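Local coordinates for protein internalin (Listeria monocytogenes serotype 4b, PDB 4FMZ) that probably helps the bacterium adhere to or enter host cells, using a curved leucine-rich-repeat domain of the kind that binds other proteins, at residues 297-302 and 316-321; 269-274 and 291-296. One frame throughout, in Å; residues are numbered along the deposited sequence.

How the contacts relate
Both contacts lie near the C-terminal end of the leucine-rich-repeat solenoid and join successive turns of it. From the N terminus, contact 2 comes first: strand 269-271 and the turn after it meet 291-296, closing a loop whose 16 intervening residues hold neither helix nor strand. Contact 1 opens directly afterwards, where residues 297-302 leave the turn; the chain runs through helix 304-308 and returns on strand 315-317 so that 316-321 can close it. The two loops therefore follow in series and do not cross. The centres of the two contacts are about 10 Å apart, and probable backbone bonds link them, Leu294 N to Phe317 O and Asn296 N to Ser319 O.

Contact 1. Residues 297-302 and 316-321; sequences NQLGNE and LFLSQN. With EDO (1,2-ethanediol), chain G.
Asn321 pushes its amide against the backbone of Asn297 to Leu299, and it occupies the asparagine position of the leucine-rich-repeat consensus LxxLxLxxNxL, joining one turn of the solenoid to the previous one. The tight part of the contact surrounds OD1. Leu299 N donates to Asn321 OD1 at 3.0 Å, a nearly straight bond (166°) that approaches tilted from the carbonyl plane; Asn297 N adds only a weak bond at 3.3 Å to the same Asn321 OD1. With CG of Asn321 beside its own backbone N (chi1 -82°), the other end of the amide turns back to its own chain, where ND2 gives a hydrogen bond to Leu318 O at 2.8 Å and another to Leu294 O. Two bonds from ND2 and the main one to OD1 should hold the amide against rotation. Asn297, the equivalent residue one turn earlier, repeats the pattern with Val272 O, Leu294 O and Ile277 N. Away from the amide, the apolar contact is lighter: Leu299 and Leu318 cross at about a right angle, CD1 of Leu299 meeting CD2 of Leu318 at 4.0 Å. The loose, solvent side holds Gln298, which turns away from 316-321, and Gln320, whose OE1 accepts a hydrogen bond from Asn296 ND2, outside the contact. A 1,2-ethanediol, probably from the crystallisation liquor, also reaches the turn, its O1 donating to Leu318 O at 2.6 Å.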
loop_
_atom_site.group_PDB
_atom_site.type_symbol
_atom_site.label_atom_id
_atom_site.label_comp_id
_atom_site.label_asym_id
_atom_site.label_seq_id
_atom_site.Cartn_x
_atom_site.Cartn_y
_atom_site.Cartn_z
ATOM N N ASN A 297 7.481 -18.188 20.844
ATOM C CA ASN A 297 7.251 -19.481 20.212
ATOM C C ASN A 297 7.469 -20.533 21.287
ATOM O O ASN A 297 7.399 -20.187 22.465
ATOM C CB ASN A 297 8.139 -19.653 18.967
ATOM C CG ASN A 297 7.486 -19.062 17.757
ATOM O OD1 ASN A 297 6.479 -19.583 17.282
ATOM N ND2 ASN A 297 7.996 -17.926 17.269
ATOM N N GLN A 298 7.736 -21.785 20.918
ATOM C CA GLN A 298 7.900 -22.855 21.894
ATOM C C GLN A 298 9.270 -23.544 21.721
ATOM O O GLN A 298 9.385 -24.766 21.868
ATOM C CB GLN A 298 6.727 -23.850 21.766
ATOM C CG GLN A 298 5.369 -23.190 22.066
ATOM C CD GLN A 298 4.181 -24.108 21.988
ATOM O OE1 GLN A 298 4.260 -25.300 22.300
ATOM N NE2 GLN A 298 3.028 -23.540 21.678
ATOM N N LEU A 299 10.316 -22.741 21.476
ATOM C CA LEU A 299 11.682 -23.243 21.279
ATOM C C LEU A 299 12.410 -23.481 22.601
ATOM O O LEU A 299 12.118 -22.826 23.597
ATOM C CB LEU A 299 12.509 -22.285 20.408
ATOM C CG LEU A 299 11.952 -21.939 19.017
ATOM C CD1 LEU A 299 12.758 -20.826 18.400
ATOM C CD2 LEU A 299 11.929 -23.169 18.083
ATOM N N GLY A 300 13.387 -24.374 22.566
ATOM C CA GLY A 300 14.205 -24.725 23.718
ATOM C C GLY A 300 15.682 -24.750 23.398
ATOM O O GLY A 300 16.091 -24.384 22.300
ATOM N N ASN A 301 16.483 -25.231 24.342
ATOM C CA ASN A 301 17.944 -25.287 24.227
ATOM C C ASN A 301 18.433 -26.109 23.036
ATOM O O ASN A 301 19.428 -25.728 22.427
ATOM C CB ASN A 301 18.537 -25.824 25.522
ATOM C CG ASN A 301 18.281 -24.892 26.686
ATOM O OD1 ASN A 301 17.994 -23.698 26.515
ATOM N ND2 ASN A 301 18.385 -25.412 27.899
ATOM N N GLU A 302 17.738 -27.217 22.703
ATOM C CA GLU A 302 18.087 -28.106 21.595
ATOM C C GLU A 302 17.910 -27.438 20.220
ATOM O O GLU A 302 18.379 -27.980 19.216
ATOM C CB GLU A 302 17.246 -29.404 21.658
ATOM C CG GLU A 302 15.762 -29.232 21.333
ATOM C CD GLU A 302 14.835 -28.685 22.405
ATOM O OE1 GLU A 302 15.311 -28.296 23.500
ATOM O OE2 GLU A 302 13.612 -28.652 22.142
ATOM N N LEU A 316 18.313 -10.958 15.539
ATOM C CA LEU A 316 17.772 -12.219 16.033
ATOM C C LEU A 316 16.910 -11.996 17.264
ATOM O O LEU A 316 17.406 -11.544 18.301
ATOM C CB LEU A 316 18.897 -13.227 16.324
ATOM C CG LEU A 316 18.487 -14.559 16.959
ATOM C CD1 LEU A 316 17.630 -15.421 15.997
ATOM C CD2 LEU A 316 19.691 -15.301 17.425
ATOM N N PHE A 317 15.616 -12.292 17.136
ATOM C CA PHE A 317 14.682 -12.191 18.255
ATOM C C PHE A 317 14.317 -13.592 18.732
ATOM O O PHE A 317 13.934 -14.453 17.927
ATOM C CB PHE A 317 13.432 -11.378 17.890
ATOM C CG PHE A 317 13.582 -9.865 17.947
ATOM C CD1 PHE A 317 14.780 -9.246 17.583
ATOM C CD2 PHE A 317 12.507 -9.060 18.291
ATOM C CE1 PHE A 317 14.920 -7.847 17.638
ATOM C CE2 PHE A 317 12.634 -7.662 18.307
ATOM C CZ PHE A 317 13.834 -7.065 17.967
ATOM N N LEU A 318 14.496 -13.840 20.038
ATOM C CA LEU A 318 14.225 -15.148 20.631
ATOM C C LEU A 318 13.565 -15.057 21.996
ATOM O O LEU A 318 13.382 -16.093 22.619
ATOM C CB LEU A 318 15.532 -15.950 20.778
ATOM C CG LEU A 318 16.115 -16.587 19.532
ATOM C CD1 LEU A 318 17.499 -17.080 19.798
ATOM C CD2 LEU A 318 15.236 -17.721 19.020
ATOM N N SER A 319 13.215 -13.852 22.479
ATOM C CA SER A 319 12.646 -13.731 23.829
ATOM C C SER A 319 11.334 -14.501 23.987
ATOM O O SER A 319 10.622 -14.722 23.019
ATOM C CB SER A 319 12.440 -12.269 24.208
ATOM O OG SER A 319 11.376 -11.657 23.501
ATOM N N GLN A 320 11.056 -14.940 25.222
ATOM C CA GLN A 320 9.833 -15.621 25.651
ATOM C C GLN A 320 9.523 -16.922 24.866
ATOM O O GLN A 320 8.418 -17.148 24.353
ATOM C CB GLN A 320 8.633 -14.662 25.674
ATOM C CG GLN A 320 8.862 -13.498 26.672
ATOM C CD GLN A 320 7.598 -12.785 27.082
ATOM O OE1 GLN A 320 6.698 -12.546 26.277
ATOM N NE2 GLN A 320 7.549 -12.335 28.328
ATOM N N ASN A 321 10.533 -17.786 24.833
ATOM C CA ASN A 321 10.485 -19.182 24.395
ATOM C C ASN A 321 10.725 -19.966 25.697
ATOM O O ASN A 321 10.288 -19.486 26.748
ATOM C CB ASN A 321 11.545 -19.451 23.311
ATOM C CG ASN A 321 11.100 -19.026 21.943
ATOM O OD1 ASN A 321 10.327 -19.716 21.295
ATOM N ND2 ASN A 321 11.591 -17.897 21.464
HETATM C C1 EDO G . 16.224 -16.236 24.470
HETATM O O1 EDO G . 14.868 -16.591 24.722
HETATM C C2 EDO G . 16.972 -16.261 25.808
HETATM O O2 EDO G . 16.242 -15.460 26.727
#

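Contact 2. Residues 269-274 and 291-296; sequences MLNVGS and SLFLNN. With EDO (1,2-ethanediol), chain H.
Met269 and Phe293 meet on the outer face of two adjacent parallel strands, the short strands that line the concave side of a leucine-rich-repeat solenoid. Bent at chi2 and chi3, the selenomethionine brings SE to 3.6 Å from CE1 of Phe293; seen from the ring centroid, SE lies 81° off the ring normal, a Met-aromatic contact at the ring edge. CG of Phe293 sits beside its own backbone N (chi1 -59°), which leans the ring across toward strand 269-271, while its other neighbour, Phe317, packs against it edge-to-face. Asn271 takes a different first torsion: with CG anti to the backbone N (chi1 -177°) its amide runs on toward the turn, passing CB of Phe293 with OD1 at 3.4 Å. There Gly273 N donates to Asn271 OD1 at 3.1 Å, closing an Asx turn. The same OD1 accepts from O2 of a 1,2-ethanediol, probably from the crystallisation liquor, at 2.9 Å. The diol's O1 is shared by Ser274 OG at 2.8 Å and by Asn295 ND2 at 3.0 Å; Asn295 ND2 also donates in plane to Asn296 OD1, and Asn296 ND2 hydrogen-bonds to Gln320 OE1. On the buried face leucines lie side by side in matching rotamers, Leu270 CD2 touching Leu292 CD1 at 3.9 Å, and beyond them Val272 lies alongside Leu294. Backbone bonds join the strands, from Leu270 N to Ser291 O through Phe293 N to Leu270 O and Val272 N to Phe293 O, and Ser274 N to Asn295 O continues the pairing into the turn. Leucine and valine thus fill the interior, the concave face mixes selenomethionine and phenylalanine with polar groups, and the diol's two oxygens satisfy side-chain donors and acceptors at this site.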
loop_
_atom_site.group_PDB
_atom_site.type_symbol
_atom_site.label_atom_id
_atom_site.label_comp_id
_atom_site.label_asym_id
_atom_site.label_seq_id
_atom_site.Cartn_x
_atom_site.Cartn_y
_atom_site.Cartn_z
HETATM N N MSE A 269 14.729 -12.153 5.208
HETATM C CA MSE A 269 13.942 -11.752 6.368
HETATM C C MSE A 269 12.888 -12.803 6.664
HETATM O O MSE A 269 12.085 -13.160 5.802
HETATM C CB MSE A 269 13.305 -10.356 6.144
HETATM C CG MSE A 269 11.925 -10.151 6.834
HETATM SE SE MSE A 269 12.010 -10.045 8.731
HETATM C CE MSE A 269 11.461 -8.164 8.990
ATOM N N LEU A 270 12.898 -13.306 7.895
ATOM C CA LEU A 270 11.879 -14.257 8.298
ATOM C C LEU A 270 11.312 -13.842 9.644
ATOM O O LEU A 270 12.010 -13.931 10.648
ATOM C CB LEU A 270 12.389 -15.714 8.332
ATOM C CG LEU A 270 11.366 -16.761 8.771
ATOM C CD1 LEU A 270 10.154 -16.817 7.809
ATOM C CD2 LEU A 270 12.010 -18.136 8.881
ATOM N N ASN A 271 10.046 -13.404 9.663
ATOM C CA ASN A 271 9.398 -13.046 10.918
ATOM C C ASN A 271 8.249 -14.010 11.185
ATOM O O ASN A 271 7.197 -13.920 10.553
ATOM C CB ASN A 271 8.922 -11.574 10.926
ATOM C CG ASN A 271 8.294 -11.133 12.236
ATOM O OD1 ASN A 271 7.985 -11.937 13.140
ATOM N ND2 ASN A 271 8.070 -9.838 12.361
ATOM N N VAL A 272 8.451 -14.914 12.160
ATOM C CA VAL A 272 7.453 -15.887 12.584
ATOM C C VAL A 272 7.247 -15.773 14.118
ATOM O O VAL A 272 6.868 -16.740 14.763
ATOM C CB VAL A 272 7.788 -17.347 12.135
ATOM C CG1 VAL A 272 7.543 -17.544 10.641
ATOM C CG2 VAL A 272 9.214 -17.735 12.502
ATOM N N GLY A 273 7.465 -14.575 14.665
ATOM C CA GLY A 273 7.263 -14.291 16.081
ATOM C C GLY A 273 5.798 -14.444 16.451
ATOM O O GLY A 273 4.929 -14.230 15.602
ATOM N N SER A 274 5.503 -14.859 17.704
ATOM C CA SER A 274 4.124 -15.027 18.196
ATOM C C SER A 274 3.339 -16.097 17.387
ATOM O O SER A 274 2.270 -15.850 16.805
ATOM C CB SER A 274 3.384 -13.682 18.221
ATOM O OG SER A 274 4.049 -12.791 19.102
ATOM N N SER A 291 17.786 -11.409 9.069
ATOM C CA SER A 291 16.881 -11.057 10.161
ATOM C C SER A 291 15.933 -12.196 10.411
ATOM O O SER A 291 15.260 -12.675 9.485
ATOM C CB SER A 291 16.114 -9.778 9.841
ATOM O OG SER A 291 17.002 -8.761 9.409
ATOM N N LEU A 292 15.893 -12.639 11.668
ATOM C CA LEU A 292 15.077 -13.773 12.076
ATOM C C LEU A 292 14.358 -13.457 13.361
ATOM O O LEU A 292 14.997 -13.163 14.373
ATOM C CB LEU A 292 15.971 -15.023 12.224
ATOM C CG LEU A 292 15.353 -16.339 12.713
ATOM C CD1 LEU A 292 14.245 -16.832 11.774
ATOM C CD2 LEU A 292 16.410 -17.394 12.803
ATOM N N PHE A 293 13.020 -13.505 13.324
ATOM C CA PHE A 293 12.194 -13.217 14.501
ATOM C C PHE A 293 11.464 -14.495 14.918
ATOM O O PHE A 293 10.548 -14.959 14.227
ATOM C CB PHE A 293 11.222 -12.062 14.222
ATOM C CG PHE A 293 11.921 -10.773 13.835
ATOM C CD1 PHE A 293 12.222 -10.495 12.508
ATOM C CD2 PHE A 293 12.322 -9.864 14.803
ATOM C CE1 PHE A 293 12.899 -9.324 12.155
ATOM C CE2 PHE A 293 13.004 -8.691 14.450
ATOM C CZ PHE A 293 13.277 -8.423 13.131
ATOM N N LEU A 294 11.915 -15.082 16.038
ATOM C CA LEU A 294 11.396 -16.332 16.583
ATOM C C LEU A 294 10.893 -16.183 18.023
ATOM O O LEU A 294 10.608 -17.188 18.667
ATOM C CB LEU A 294 12.478 -17.429 16.512
ATOM C CG LEU A 294 12.604 -18.163 15.168
ATOM C CD1 LEU A 294 13.908 -18.924 15.099
ATOM C CD2 LEU A 294 11.449 -19.126 14.950
ATOM N N ASN A 295 10.770 -14.940 18.521
ATOM C CA ASN A 295 10.264 -14.625 19.865
ATOM C C ASN A 295 8.836 -15.158 20.024
ATOM O O ASN A 295 8.119 -15.262 19.030
ATOM C CB ASN A 295 10.275 -13.094 20.090
ATOM C CG ASN A 295 9.530 -12.349 19.004
ATOM O OD1 ASN A 295 10.003 -12.232 17.864
ATOM N ND2 ASN A 295 8.290 -11.970 19.292
ATOM N N ASN A 296 8.422 -15.475 21.267
ATOM C CA ASN A 296 7.058 -15.933 21.588
ATOM C C ASN A 296 6.638 -17.168 20.771
ATOM O O ASN A 296 5.607 -17.192 20.096
ATOM C CB ASN A 296 6.061 -14.777 21.426
ATOM C CG ASN A 296 6.378 -13.662 22.384
ATOM O OD1 ASN A 296 7.101 -12.734 22.051
ATOM N ND2 ASN A 296 5.963 -13.796 23.631
HETATM C C1 EDO H . 5.075 -10.569 16.749
HETATM O O1 EDO H . 5.878 -11.205 17.735
HETATM C C2 EDO H . 5.709 -10.779 15.357
HETATM O O2 EDO H . 7.097 -10.534 15.467
#